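Local coordinates for protein positive phenol-degradative gene regulator (Ralstonia sp. E2, PDB 5FRY) that senses phenols through this N-terminal domain of a transcription activator, which holds a bound dimethylphenol and a zinc ion, at residues Ser17-Arg22 / Lys83-Gly88; Ala49-Leu54 / Gln141-Ala146; Leu66-Gly71 / Leu202-Pro207; Val115-Ala120 / Ala164-Thr169; Pro149-Gln154 / Leu175-Cys180. All blocks are in the same frame, centred on the assembly; numbering follows the deposited sequence.

Interaction 1. Residues Ser17-Arg22 / Lys83-Gly88; sequences SNLARR and KTMRSG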
# COMPACT_ATOMS: atom_id res chain seq x y z
N SER A 17 -20.79 -7.72 3.09
CA SER A 17 -20.98 -8.29 4.42
C SER A 17 -20.35 -9.68 4.51
O SER A 17 -19.62 -9.98 5.46
CB SER A 17 -22.47 -8.34 4.79
OG SER A 17 -23.23 -8.92 3.75
N ASN A 18 -20.61 -10.50 3.50
CA ASN A 18 -20.10 -11.87 3.44
C ASN A 18 -18.57 -11.90 3.34
O ASN A 18 -17.93 -12.80 3.88
CB ASN A 18 -20.73 -12.60 2.25
CG ASN A 18 -20.10 -13.96 1.99
OD1 ASN A 18 -19.74 -14.69 2.91
ND2 ASN A 18 -19.98 -14.31 0.71
N LEU A 19 -18.00 -10.90 2.68
CA LEU A 19 -16.55 -10.83 2.49
C LEU A 19 -15.84 -10.10 3.63
O LEU A 19 -14.62 -10.18 3.76
CB LEU A 19 -16.23 -10.15 1.15
CG LEU A 19 -16.29 -11.10 -0.05
CD1 LEU A 19 -16.16 -10.36 -1.37
CD2 LEU A 19 -15.19 -12.14 0.07
N ALA A 20 -16.60 -9.41 4.47
CA ALA A 20 -16.03 -8.69 5.61
C ALA A 20 -15.54 -9.65 6.70
O ALA A 20 -14.56 -9.37 7.40
CB ALA A 20 -17.05 -7.71 6.18
N ARG A 21 -16.24 -10.78 6.82
CA ARG A 21 -15.88 -11.83 7.78
C ARG A 21 -14.48 -12.39 7.56
O ARG A 21 -13.96 -13.14 8.39
CB ARG A 21 -16.90 -12.97 7.72
CG ARG A 21 -18.30 -12.63 8.20
CD ARG A 21 -19.24 -13.83 8.04
NE ARG A 21 -18.77 -15.01 8.77
CZ ARG A 21 -19.36 -16.20 8.73
NH1 ARG A 21 -20.45 -16.38 7.99
NH2 ARG A 21 -18.87 -17.22 9.41
N ARG A 22 -13.87 -12.06 6.43
CA ARG A 22 -12.55 -12.59 6.08
C ARG A 22 -11.45 -11.57 6.34
O ARG A 22 -10.27 -11.83 6.12
CB ARG A 22 -12.54 -13.02 4.62
CG ARG A 22 -13.60 -14.07 4.33
CD ARG A 22 -13.35 -14.73 3.00
NE ARG A 22 -13.61 -16.16 3.05
CZ ARG A 22 -12.94 -17.02 3.82
NH1 ARG A 22 -11.98 -16.57 4.64
NH2 ARG A 22 -13.24 -18.31 3.78
N LYS A 83 -12.78 -17.70 -4.89
CA LYS A 83 -12.99 -19.08 -5.33
C LYS A 83 -13.23 -20.02 -4.14
O LYS A 83 -13.81 -21.10 -4.32
CB LYS A 83 -11.80 -19.58 -6.16
CG LYS A 83 -11.79 -19.18 -7.63
CD LYS A 83 -10.36 -19.25 -8.12
CE LYS A 83 -10.18 -18.89 -9.57
NZ LYS A 83 -8.87 -19.46 -10.06
N THR A 84 -12.81 -19.61 -2.95
CA THR A 84 -13.05 -20.39 -1.74
C THR A 84 -14.54 -20.39 -1.41
O THR A 84 -15.14 -21.45 -1.22
CB THR A 84 -12.26 -19.84 -0.55
OG1 THR A 84 -12.36 -18.41 -0.52
CG2 THR A 84 -10.79 -20.23 -0.65
N MET A 85 -15.12 -19.20 -1.33
CA MET A 85 -16.55 -19.05 -1.08
C MET A 85 -17.31 -19.05 -2.39
O MET A 85 -17.66 -18.00 -2.93
CB MET A 85 -16.82 -17.76 -0.31
CG MET A 85 -16.32 -16.50 -0.99
SD MET A 85 -15.78 -15.24 0.17
CE MET A 85 -14.02 -15.59 0.26
N ARG A 86 -17.57 -20.25 -2.91
CA ARG A 86 -18.23 -20.40 -4.20
C ARG A 86 -19.32 -21.47 -4.16
O ARG A 86 -19.84 -21.88 -5.20
CB ARG A 86 -17.19 -20.73 -5.27
CG ARG A 86 -17.72 -20.84 -6.68
CD ARG A 86 -16.61 -20.63 -7.68
NE ARG A 86 -16.90 -21.27 -8.97
CZ ARG A 86 -16.08 -21.22 -10.02
NH1 ARG A 86 -14.93 -20.55 -9.92
NH2 ARG A 86 -16.41 -21.82 -11.15
N SER A 87 -19.66 -21.90 -2.95
CA SER A 87 -20.62 -22.99 -2.71
C SER A 87 -21.82 -22.98 -3.65
O SER A 87 -21.95 -23.85 -4.51
CB SER A 87 -21.11 -22.93 -1.26
OG SER A 87 -21.47 -21.61 -0.90
N GLY A 88 -22.68 -21.98 -3.49
CA GLY A 88 -23.89 -21.89 -4.29
C GLY A 88 -24.02 -20.56 -5.02
O GLY A 88 -25.12 -20.14 -5.36
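M85 is the residue on which this surface contact turns, with R22 and L19 as its two main partners. It stands just beyond helix 60-84, where the chain bends through an inverse gamma turn, and its side chain reaches across to the end of helix 15-20. CG lies between the backbone N and the carbonyl carbon (chi1 57°), and together with the bend at chi2 this carries the thioether sulfur to L19; chi3 sets only the direction of the methyl CE. The two side chains meet at roughly a right angle: CD2 of L19 lies 3.2 Å from SD of M85, while its CG is 4.2 Å from the same sulfur. R22 runs past M85 in the opposite sense, its chain bent at chi3, and brings the guanidinium edge to the sulfur, with NE 3.7 Å from SD in the plane of the group. The methyl CE of M85 is modelled too close to R22, which leaves the exact placing of this side-chain end doubtful. Beyond M85, NH2 of R22 comes within 4.4 Å of OG1 of T84, a loose approach, and ND2 of N18 lies 4.3 Å from the sulfur. L19 continues inward onto M97, L101 and I104, and M85 also touches M97. L19 and M85 thus pack together on helix 97-104 where the ends of helices 15-20 and 60-84 meet at one edge of the sensory domain, with R22, N18 and T84 round them on the more polar outer side.

Interaction 2. Residues Ala49-Leu54 / Gln141-Ala146; sequences ALRKEL and QMFGVA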
# COMPACT_ATOMS: atom_id res chain seq x y z
N ALA A 49 3.67 9.65 -3.71
CA ALA A 49 5.08 10.05 -3.67
C ALA A 49 5.94 9.10 -4.50
O ALA A 49 6.70 9.53 -5.37
CB ALA A 49 5.58 10.11 -2.23
N LEU A 50 5.82 7.80 -4.24
CA LEU A 50 6.58 6.82 -5.01
C LEU A 50 6.22 6.86 -6.50
O LEU A 50 7.08 6.67 -7.33
CB LEU A 50 6.35 5.40 -4.48
CG LEU A 50 6.93 4.28 -5.34
CD1 LEU A 50 8.46 4.24 -5.31
CD2 LEU A 50 6.35 2.93 -4.92
N ARG A 51 4.95 7.12 -6.81
CA ARG A 51 4.51 7.21 -8.20
C ARG A 51 5.20 8.34 -8.94
O ARG A 51 5.60 8.20 -10.09
CB ARG A 51 3.00 7.42 -8.30
CG ARG A 51 2.57 7.71 -9.73
CD ARG A 51 1.10 8.02 -9.85
NE ARG A 51 0.32 6.82 -9.67
CZ ARG A 51 -0.61 6.38 -10.52
NH1 ARG A 51 -0.91 7.06 -11.63
NH2 ARG A 51 -1.25 5.26 -10.23
N LYS A 52 5.31 9.47 -8.25
CA LYS A 52 5.97 10.65 -8.78
C LYS A 52 7.44 10.39 -9.09
O LYS A 52 7.94 10.75 -10.15
CB LYS A 52 5.85 11.80 -7.80
CG LYS A 52 6.58 13.04 -8.27
CD LYS A 52 5.71 14.26 -8.12
CE LYS A 52 6.46 15.50 -8.55
NZ LYS A 52 5.94 16.69 -7.81
N GLU A 53 8.15 9.76 -8.15
CA GLU A 53 9.55 9.41 -8.36
C GLU A 53 9.73 8.40 -9.48
O GLU A 53 10.69 8.49 -10.24
CB GLU A 53 10.17 8.87 -7.06
CG GLU A 53 10.30 9.92 -5.95
CD GLU A 53 11.42 9.59 -4.99
OE1 GLU A 53 12.54 9.29 -5.45
OE2 GLU A 53 11.19 9.63 -3.76
N LEU A 54 8.83 7.43 -9.58
CA LEU A 54 8.94 6.43 -10.64
C LEU A 54 8.68 7.03 -12.02
O LEU A 54 9.32 6.63 -12.99
CB LEU A 54 7.99 5.26 -10.39
CG LEU A 54 8.39 4.32 -9.26
CD1 LEU A 54 7.47 3.13 -9.23
CD2 LEU A 54 9.84 3.88 -9.38
N GLN A 141 -3.29 15.10 -7.96
CA GLN A 141 -2.61 15.93 -6.98
C GLN A 141 -1.10 15.90 -7.16
O GLN A 141 -0.41 16.83 -6.73
CB GLN A 141 -2.99 15.48 -5.57
CG GLN A 141 -4.45 15.73 -5.24
CD GLN A 141 -4.77 15.51 -3.78
OE1 GLN A 141 -4.38 14.49 -3.19
NE2 GLN A 141 -5.49 16.46 -3.17
N MET A 142 -0.58 14.87 -7.81
CA MET A 142 0.86 14.77 -8.05
C MET A 142 1.32 15.37 -9.38
O MET A 142 2.45 15.84 -9.49
CB MET A 142 1.32 13.32 -7.97
CG MET A 142 1.09 12.62 -6.63
SD MET A 142 1.80 13.47 -5.21
CE MET A 142 3.57 13.31 -5.51
N PHE A 143 0.44 15.36 -10.39
CA PHE A 143 0.81 15.70 -11.76
C PHE A 143 -0.16 16.67 -12.43
O PHE A 143 0.08 17.12 -13.55
CB PHE A 143 0.89 14.44 -12.65
CG PHE A 143 1.94 13.43 -12.23
CD1 PHE A 143 3.28 13.63 -12.54
CD2 PHE A 143 1.57 12.28 -11.55
CE1 PHE A 143 4.24 12.69 -12.17
CE2 PHE A 143 2.52 11.34 -11.17
CZ PHE A 143 3.86 11.54 -11.48
N GLY A 144 -1.27 16.97 -11.77
CA GLY A 144 -2.35 17.70 -12.41
C GLY A 144 -3.18 16.77 -13.27
O GLY A 144 -2.96 15.56 -13.25
N VAL A 145 -4.13 17.33 -14.02
CA VAL A 145 -4.94 16.53 -14.93
C VAL A 145 -4.06 15.86 -15.99
O VAL A 145 -3.09 16.45 -16.46
CB VAL A 145 -6.03 17.39 -15.63
CG1 VAL A 145 -6.81 16.57 -16.64
CG2 VAL A 145 -6.97 18.00 -14.60
N ALA A 146 -4.38 14.61 -16.34
CA ALA A 146 -3.57 13.85 -17.28
C ALA A 146 -4.21 13.74 -18.67
O ALA A 146 -5.42 13.82 -18.81
CB ALA A 146 -3.29 12.44 -16.73
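With CG of F143 anti to its carbonyl carbon (chi1 -62°), the far end of the ring comes up against R51 and K52; M142 starts the same way but curls at chi2 (-55°) and chi3, which turns its methyl group onto K52. CE of M142 lies 3.5 Å from CD and 3.6 Å from CB of K52, flanking the aliphatic part of the lysine, and it also comes to 4.0 Å from CA of A49. The F143 ring enters beside it. Its CZ approaches the backbone of the helix, 3.5 Å from CA of K52, whereas CE2 meets R51 edge-on, 3.8 Å from CD. From the R51 side chain it is CG and CD that meet the ring, with the guanidinium plane turned 54° from it. The charged end belongs elsewhere, in a salt bridge with E135 and cation-pi contacts with W152 and F67. H139 meets the F143 ring from its own helix, and G144, with positive phi, takes the chain out of that helix. On another side of helix 44-58, A49 packs on H73 of the second subunit. This is helix-to-helix packing of helix 44-58 against the C-terminal end of helix 134-143, joining the aromatic-catabolism activator region to the V4R domain near the zinc site.

Interaction 3. Residues Leu66-Gly71 / Leu202-Pro207; sequences LFMRMG and LALYQP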
# COMPACT_ATOMS: atom_id res chain seq x y z
N LEU A 66 4.65 -0.94 -14.06
CA LEU A 66 4.85 -1.34 -12.67
C LEU A 66 3.54 -1.30 -11.85
O LEU A 66 3.23 -2.26 -11.15
CB LEU A 66 5.92 -0.46 -12.02
CG LEU A 66 7.38 -0.60 -12.51
CD1 LEU A 66 8.27 0.50 -11.96
CD2 LEU A 66 7.94 -1.94 -12.12
N PHE A 67 2.78 -0.22 -11.95
CA PHE A 67 1.51 -0.12 -11.21
C PHE A 67 0.43 -1.08 -11.72
O PHE A 67 -0.32 -1.68 -10.94
CB PHE A 67 1.00 1.32 -11.23
CG PHE A 67 1.64 2.19 -10.19
CD1 PHE A 67 1.21 2.13 -8.87
CD2 PHE A 67 2.70 3.02 -10.51
CE1 PHE A 67 1.81 2.92 -7.88
CE2 PHE A 67 3.31 3.81 -9.52
CZ PHE A 67 2.87 3.76 -8.21
N MET A 68 0.33 -1.25 -13.03
CA MET A 68 -0.63 -2.22 -13.55
C MET A 68 -0.29 -3.62 -13.04
O MET A 68 -1.18 -4.35 -12.60
CB MET A 68 -0.66 -2.20 -15.07
CG MET A 68 -1.08 -0.85 -15.66
SD MET A 68 -0.95 -0.89 -17.46
CE MET A 68 -1.68 -2.49 -17.79
N ARG A 69 0.98 -3.99 -13.06
CA ARG A 69 1.37 -5.32 -12.60
C ARG A 69 1.15 -5.49 -11.08
O ARG A 69 0.81 -6.58 -10.64
CB ARG A 69 2.82 -5.64 -12.99
CG ARG A 69 3.03 -5.75 -14.52
CD ARG A 69 4.43 -6.22 -14.95
NE ARG A 69 5.48 -5.25 -14.66
CZ ARG A 69 5.78 -4.19 -15.41
NH1 ARG A 69 5.09 -3.93 -16.52
NH2 ARG A 69 6.76 -3.37 -15.05
N MET A 70 1.28 -4.42 -10.31
CA MET A 70 1.03 -4.50 -8.87
C MET A 70 -0.47 -4.73 -8.66
O MET A 70 -0.86 -5.56 -7.83
CB MET A 70 1.51 -3.23 -8.14
CG MET A 70 1.41 -3.37 -6.66
SD MET A 70 2.27 -2.11 -5.64
CE MET A 70 1.56 -0.66 -6.27
N GLY A 71 -1.29 -4.02 -9.43
CA GLY A 71 -2.73 -4.21 -9.39
C GLY A 71 -3.10 -5.64 -9.74
O GLY A 71 -3.93 -6.27 -9.08
N LEU A 202 -1.33 -6.44 -23.41
CA LEU A 202 -0.84 -7.60 -22.68
C LEU A 202 0.62 -7.42 -22.30
O LEU A 202 1.06 -7.86 -21.24
CB LEU A 202 -1.00 -8.86 -23.53
CG LEU A 202 -0.58 -10.20 -22.92
CD1 LEU A 202 -1.50 -10.57 -21.75
CD2 LEU A 202 -0.60 -11.30 -23.98
N ALA A 203 1.36 -6.74 -23.17
CA ALA A 203 2.78 -6.53 -22.98
C ALA A 203 3.08 -5.76 -21.69
O ALA A 203 4.20 -5.84 -21.15
CB ALA A 203 3.37 -5.80 -24.18
N LEU A 204 2.09 -5.03 -21.18
CA LEU A 204 2.30 -4.17 -20.02
C LEU A 204 2.17 -4.94 -18.71
O LEU A 204 2.51 -4.44 -17.63
CB LEU A 204 1.33 -2.99 -20.04
CG LEU A 204 1.67 -1.89 -21.05
CD1 LEU A 204 0.51 -0.90 -21.18
CD2 LEU A 204 2.95 -1.16 -20.65
N TYR A 205 1.68 -6.17 -18.80
CA TYR A 205 1.55 -7.01 -17.62
C TYR A 205 2.75 -7.93 -17.48
O TYR A 205 2.69 -8.95 -16.79
CB TYR A 205 0.25 -7.81 -17.69
CG TYR A 205 -0.97 -6.95 -17.46
CD1 TYR A 205 -1.38 -6.62 -16.17
CD2 TYR A 205 -1.71 -6.44 -18.53
CE1 TYR A 205 -2.50 -5.83 -15.95
CE2 TYR A 205 -2.83 -5.64 -18.32
CZ TYR A 205 -3.22 -5.35 -17.03
OH TYR A 205 -4.34 -4.57 -16.84
N GLN A 206 3.85 -7.55 -18.13
CA GLN A 206 5.06 -8.37 -18.18
C GLN A 206 6.30 -7.59 -17.72
O GLN A 206 6.59 -6.53 -18.27
CB GLN A 206 5.29 -8.88 -19.61
CG GLN A 206 4.16 -9.70 -20.17
CD GLN A 206 4.23 -11.14 -19.70
OE1 GLN A 206 5.19 -11.86 -20.01
NE2 GLN A 206 3.23 -11.56 -18.95
N PRO A 207 7.03 -8.13 -16.73
CA PRO A 207 8.28 -7.48 -16.28
C PRO A 207 9.34 -7.49 -17.39
O PRO A 207 10.51 -7.16 -17.16
CB PRO A 207 8.73 -8.34 -15.09
CG PRO A 207 7.55 -9.21 -14.75
CD PRO A 207 6.78 -9.39 -16.02
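R69 and M68, neighbours on helix 60-84, grip the last modelled residues of the sensory domain in two different ways. R69 lays its aliphatic part along the backbone, with R69 CD 3.5 Å from Y205 C, and then bends at chi3 (-68°) so that NH1 turns back to O of L204. That hydrogen bond is 2.9 Å long but not straight, 139° at the hydrogen, and NH1 sits above the carbonyl plane, 46° out of it. CA of P207 lies over one face of the guanidinium near its rim, 3.9 Å above the plane, and N of L66 over the rim of the opposite face. M68 meets the side chains: its methyl lies over one face of the Y205 ring, CE 3.7 Å from the ring centroid, a CH-pi contact, with SD farther above the same face. The same CE is 3.8 Å from CB of L204, wedging the methyl between leucine and tyrosine. In the next shell, OH of Y205 is hydrogen-bonded to OG1 of T159, consistent with a set orientation of the ring, and the F72 ring meets it as well. NE of R69 forms a salt bridge to OE2 of E53 of the second subunit, which also packs against P207. A Met-aromatic contact and an arginine-to-backbone hydrogen bond at a 3-10 segment thus dock residues 202-207 on helix 60-84, at the edge of the dimer interface.

Interaction 4. Residues Val115-Ala120 / Ala164-Thr169; sequences VDINIA and ALMGKT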
# COMPACT_ATOMS: atom_id res chain seq x y z
N VAL A 115 -22.92 -6.71 -17.09
CA VAL A 115 -21.92 -7.77 -17.10
C VAL A 115 -22.49 -9.09 -17.58
O VAL A 115 -23.41 -9.65 -16.97
CB VAL A 115 -21.30 -7.99 -15.69
CG1 VAL A 115 -20.03 -8.82 -15.80
CG2 VAL A 115 -21.01 -6.67 -15.03
N ASP A 116 -21.95 -9.59 -18.69
CA ASP A 116 -22.29 -10.92 -19.21
C ASP A 116 -21.11 -11.83 -18.95
O ASP A 116 -20.01 -11.56 -19.42
CB ASP A 116 -22.60 -10.88 -20.71
CG ASP A 116 -24.00 -10.38 -21.01
OD1 ASP A 116 -24.91 -10.54 -20.16
OD2 ASP A 116 -24.20 -9.83 -22.12
N ILE A 117 -21.33 -12.91 -18.21
CA ILE A 117 -20.24 -13.80 -17.87
C ILE A 117 -20.70 -15.26 -17.81
O ILE A 117 -21.71 -15.58 -17.18
CB ILE A 117 -19.58 -13.38 -16.51
CG1 ILE A 117 -18.29 -14.18 -16.26
CG2 ILE A 117 -20.56 -13.51 -15.36
CD1 ILE A 117 -17.80 -14.15 -14.83
N ASN A 118 -19.99 -16.11 -18.55
CA ASN A 118 -20.07 -17.56 -18.36
C ASN A 118 -18.67 -18.14 -18.36
O ASN A 118 -17.95 -18.08 -19.37
CB ASN A 118 -20.90 -18.24 -19.45
CG ASN A 118 -21.22 -19.70 -19.11
OD1 ASN A 118 -20.36 -20.57 -19.19
ND2 ASN A 118 -22.46 -19.95 -18.69
N ILE A 119 -18.27 -18.69 -17.21
CA ILE A 119 -16.89 -19.11 -16.99
C ILE A 119 -16.61 -20.37 -17.79
O ILE A 119 -15.62 -20.45 -18.53
CB ILE A 119 -16.62 -19.34 -15.49
CG1 ILE A 119 -16.66 -17.99 -14.75
CG2 ILE A 119 -15.29 -20.06 -15.29
CD1 ILE A 119 -16.59 -18.10 -13.25
N ALA A 120 -17.50 -21.35 -17.65
CA ALA A 120 -17.42 -22.57 -18.42
C ALA A 120 -17.26 -22.31 -19.92
O ALA A 120 -16.54 -23.05 -20.61
CB ALA A 120 -18.65 -23.43 -18.17
N ALA A 164 -8.16 -14.44 -13.49
CA ALA A 164 -7.93 -15.63 -12.66
C ALA A 164 -9.23 -16.40 -12.47
O ALA A 164 -9.27 -17.65 -12.49
CB ALA A 164 -7.32 -15.23 -11.33
N LEU A 165 -10.31 -15.65 -12.35
CA LEU A 165 -11.64 -16.19 -12.21
C LEU A 165 -12.04 -16.94 -13.49
O LEU A 165 -12.64 -18.01 -13.40
CB LEU A 165 -12.63 -15.06 -11.90
CG LEU A 165 -14.12 -15.43 -11.95
CD1 LEU A 165 -14.48 -16.40 -10.84
CD2 LEU A 165 -14.99 -14.18 -11.87
N MET A 166 -11.67 -16.41 -14.66
CA MET A 166 -12.02 -17.04 -15.95
C MET A 166 -11.04 -18.13 -16.43
O MET A 166 -11.39 -18.95 -17.27
CB MET A 166 -12.11 -15.98 -17.05
CG MET A 166 -13.21 -14.92 -16.89
SD MET A 166 -14.89 -15.52 -17.21
CE MET A 166 -14.67 -16.32 -18.82
N GLY A 167 -9.82 -18.11 -15.94
CA GLY A 167 -8.82 -18.99 -16.47
C GLY A 167 -8.52 -18.62 -17.88
O GLY A 167 -8.15 -19.41 -18.67
N LYS A 168 -8.65 -17.34 -18.16
CA LYS A 168 -8.57 -16.79 -19.48
C LYS A 168 -8.16 -15.32 -19.37
O LYS A 168 -8.55 -14.65 -18.48
CB LYS A 168 -9.97 -16.94 -20.05
CG LYS A 168 -10.21 -16.77 -21.50
CD LYS A 168 -10.52 -18.09 -22.10
CE LYS A 168 -11.33 -18.02 -23.35
NZ LYS A 168 -11.94 -19.35 -23.57
N THR A 169 -7.30 -14.83 -20.25
CA THR A 169 -6.81 -13.45 -20.16
C THR A 169 -7.91 -12.49 -20.51
O THR A 169 -8.29 -12.46 -21.64
CB THR A 169 -5.60 -13.27 -21.07
OG1 THR A 169 -4.52 -13.93 -20.50
CG2 THR A 169 -5.24 -11.83 -21.24
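Packing of a helix end on the end of a sheet strand joins I117 and I119 to L165 and M166: I117 lies near the end of strand 109-118, at the border of the four-stranded antiparallel sheet, and I119 in the loop just after it, while the leucine and methionine belong to the last turn of helix 152-166. The side chains that meet are apolar, with two backbone carbonyl oxygens beside them. The bend of M166 at chi2 (-74°) sets its sulfur against both isoleucines, with SD 3.8 Å from CG1 of I117 and 3.9 Å from CG1 of I119. Chi3 (-51°) then turns the methyl onto the backbone of N118 and I119, CE coming to 3.8 Å from O of N118. I117 and M166 run past each other in opposite directions, whereas L165 meets the isoleucines crosswise. The two branches of L165 divide the work: CD1 is 3.6 Å from CD1 of I119, and CD2 is 4.1 Å from CD1 of I117. CG1 of I119 is anti to the carbonyl carbon (chi1 -68°), which carries CD1 in to the leucine while CG2 settles 3.8 Å from O of L165. G167, at positive phi, ends the helix. Helix 91-95 closes the cluster, L95 packing on both I117 and L165, and D91 takes a hydrogen bond from N of I119. Y124 of strand 123-131 touches I117 from within the sheet, and K83 of helix 60-84 is hydrogen-bonded to O of A164.

Interaction 5. Residues Pro149-Gln154 / Leu175-Cys180; sequences PVCWMQ and LECVGC. With ZN (zinc ion), chain C.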
# COMPACT_ATOMS: atom_id res chain seq x y z
N PRO A 149 -5.98 8.17 -19.36
CA PRO A 149 -6.37 7.35 -18.20
C PRO A 149 -5.21 6.94 -17.30
O PRO A 149 -4.18 6.43 -17.76
CB PRO A 149 -7.03 6.12 -18.84
CG PRO A 149 -6.88 6.32 -20.37
CD PRO A 149 -6.75 7.78 -20.55
N VAL A 150 -5.41 7.15 -16.00
CA VAL A 150 -4.34 7.06 -15.02
C VAL A 150 -4.58 6.03 -13.90
O VAL A 150 -3.69 5.80 -13.09
CB VAL A 150 -4.10 8.45 -14.33
CG1 VAL A 150 -3.64 9.47 -15.35
CG2 VAL A 150 -5.35 8.92 -13.64
N CYS A 151 -5.77 5.43 -13.82
CA CYS A 151 -6.01 4.45 -12.74
C CYS A 151 -5.40 3.06 -13.05
O CYS A 151 -6.10 2.06 -13.12
CB CYS A 151 -7.51 4.34 -12.46
SG CYS A 151 -8.18 5.94 -11.92
N TRP A 152 -4.07 3.04 -13.17
CA TRP A 152 -3.27 1.90 -13.58
C TRP A 152 -3.37 0.64 -12.71
O TRP A 152 -3.62 -0.46 -13.23
CB TRP A 152 -1.80 2.32 -13.66
CG TRP A 152 -1.58 3.54 -14.52
CD1 TRP A 152 -2.36 3.96 -15.57
CD2 TRP A 152 -0.53 4.51 -14.39
NE1 TRP A 152 -1.85 5.12 -16.10
CE2 TRP A 152 -0.73 5.48 -15.40
CE3 TRP A 152 0.56 4.65 -13.52
CZ2 TRP A 152 0.13 6.57 -15.55
CZ3 TRP A 152 1.40 5.74 -13.69
CH2 TRP A 152 1.18 6.68 -14.69
N MET A 153 -3.13 0.78 -11.40
CA MET A 153 -3.25 -0.32 -10.45
C MET A 153 -4.69 -0.78 -10.33
O MET A 153 -4.92 -1.97 -10.10
CB MET A 153 -2.74 0.07 -9.06
CG MET A 153 -2.45 -1.08 -8.10
SD MET A 153 -2.02 -0.39 -6.46
CE MET A 153 -1.43 1.19 -6.94
N GLN A 154 -5.64 0.15 -10.45
CA GLN A 154 -7.04 -0.24 -10.38
C GLN A 154 -7.39 -1.11 -11.56
O GLN A 154 -8.12 -2.09 -11.42
CB GLN A 154 -7.96 0.97 -10.34
CG GLN A 154 -7.92 1.65 -8.98
CD GLN A 154 -8.65 2.96 -8.97
OE1 GLN A 154 -8.39 3.80 -8.11
NE2 GLN A 154 -9.60 3.13 -9.90
N LEU A 175 -12.49 3.68 -20.09
CA LEU A 175 -13.13 4.46 -21.17
C LEU A 175 -13.22 5.95 -20.79
O LEU A 175 -13.16 6.83 -21.65
CB LEU A 175 -14.51 3.92 -21.49
CG LEU A 175 -14.56 2.44 -21.93
CD1 LEU A 175 -15.90 2.11 -22.58
CD2 LEU A 175 -13.40 2.08 -22.84
N GLU A 176 -13.38 6.20 -19.49
CA GLU A 176 -13.41 7.54 -18.93
C GLU A 176 -12.73 7.50 -17.57
O GLU A 176 -12.67 6.43 -16.94
CB GLU A 176 -14.85 8.05 -18.81
CG GLU A 176 -15.66 7.88 -20.10
CD GLU A 176 -17.16 7.98 -19.90
OE1 GLU A 176 -17.59 8.44 -18.82
OE2 GLU A 176 -17.91 7.59 -20.82
N CYS A 177 -12.22 8.64 -17.10
CA CYS A 177 -11.46 8.66 -15.86
C CYS A 177 -11.39 10.04 -15.23
O CYS A 177 -11.22 11.03 -15.94
CB CYS A 177 -10.05 8.14 -16.11
SG CYS A 177 -9.01 8.26 -14.66
N VAL A 178 -11.48 10.09 -13.91
CA VAL A 178 -11.42 11.35 -13.17
C VAL A 178 -10.10 12.07 -13.36
O VAL A 178 -10.05 13.29 -13.47
CB VAL A 178 -11.62 11.12 -11.67
CG1 VAL A 178 -13.05 10.66 -11.40
CG2 VAL A 178 -10.61 10.10 -11.15
N GLY A 179 -9.02 11.30 -13.39
CA GLY A 179 -7.69 11.84 -13.55
C GLY A 179 -7.57 12.69 -14.80
O GLY A 179 -6.69 13.54 -14.89
N CYS A 180 -8.47 12.48 -15.75
CA CYS A 180 -8.42 13.19 -17.03
C CYS A 180 -9.40 14.36 -17.12
O CYS A 180 -9.38 15.11 -18.09
CB CYS A 180 -8.69 12.23 -18.19
SG CYS A 180 -7.31 11.12 -18.56
ZN ZN C . -9.56 6.45 -13.56
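The zinc site of the sensory domain is half built by this contact, in which C151 and C177 bring their sulfurs to one zinc ion. Each SG is 2.2 Å from the zinc, the two sulfurs are 3.7 Å apart, and the angle at the metal is about 114°, close to tetrahedral. Two different first torsions, SG anti to the carbonyl carbon in C151 and anti to the backbone N in C177 (chi1 175°), aim the sulfurs from separate segments at the same metal. E174 and C185 complete the four ligands. In the V4R domain, the metal thus clamps the start of helix 152-166, where C151 is the N-cap residue, to the loop after strand 170-176. Around it the packing is close: CG2 of V150 lies 3.7 Å from CA of G179, where glycine makes the approach possible. C180 is no ligand; its SG rests 3.3 Å from N of P149. Within residues 149-154, NE1 of W152 donates to O of P149 over 3.1 Å, in the carbonyl plane and on a lone pair.

How the interactions relate
From the N terminus, interaction 1 closes the first loop, bringing helix 15-20 to the end of helix 60-84. Before it closes, interactions 2 and 3 have opened on helices 44-58 and 60-84, so both cross it. Interaction 3 closes at the end of the modelled chain and encloses interactions 4 and 5, which cross each other and both use helix 152-166. Interaction 2 crosses 3 and 4 but closes just before 5 opens. In space, A146 and G179 link 2 with 5, R51 and F67 link 2 with 3, and K83 and A164 link 1 with 4. Interactions 2 and 3 also touch the second subunit, whereas interaction 5 holds the zinc.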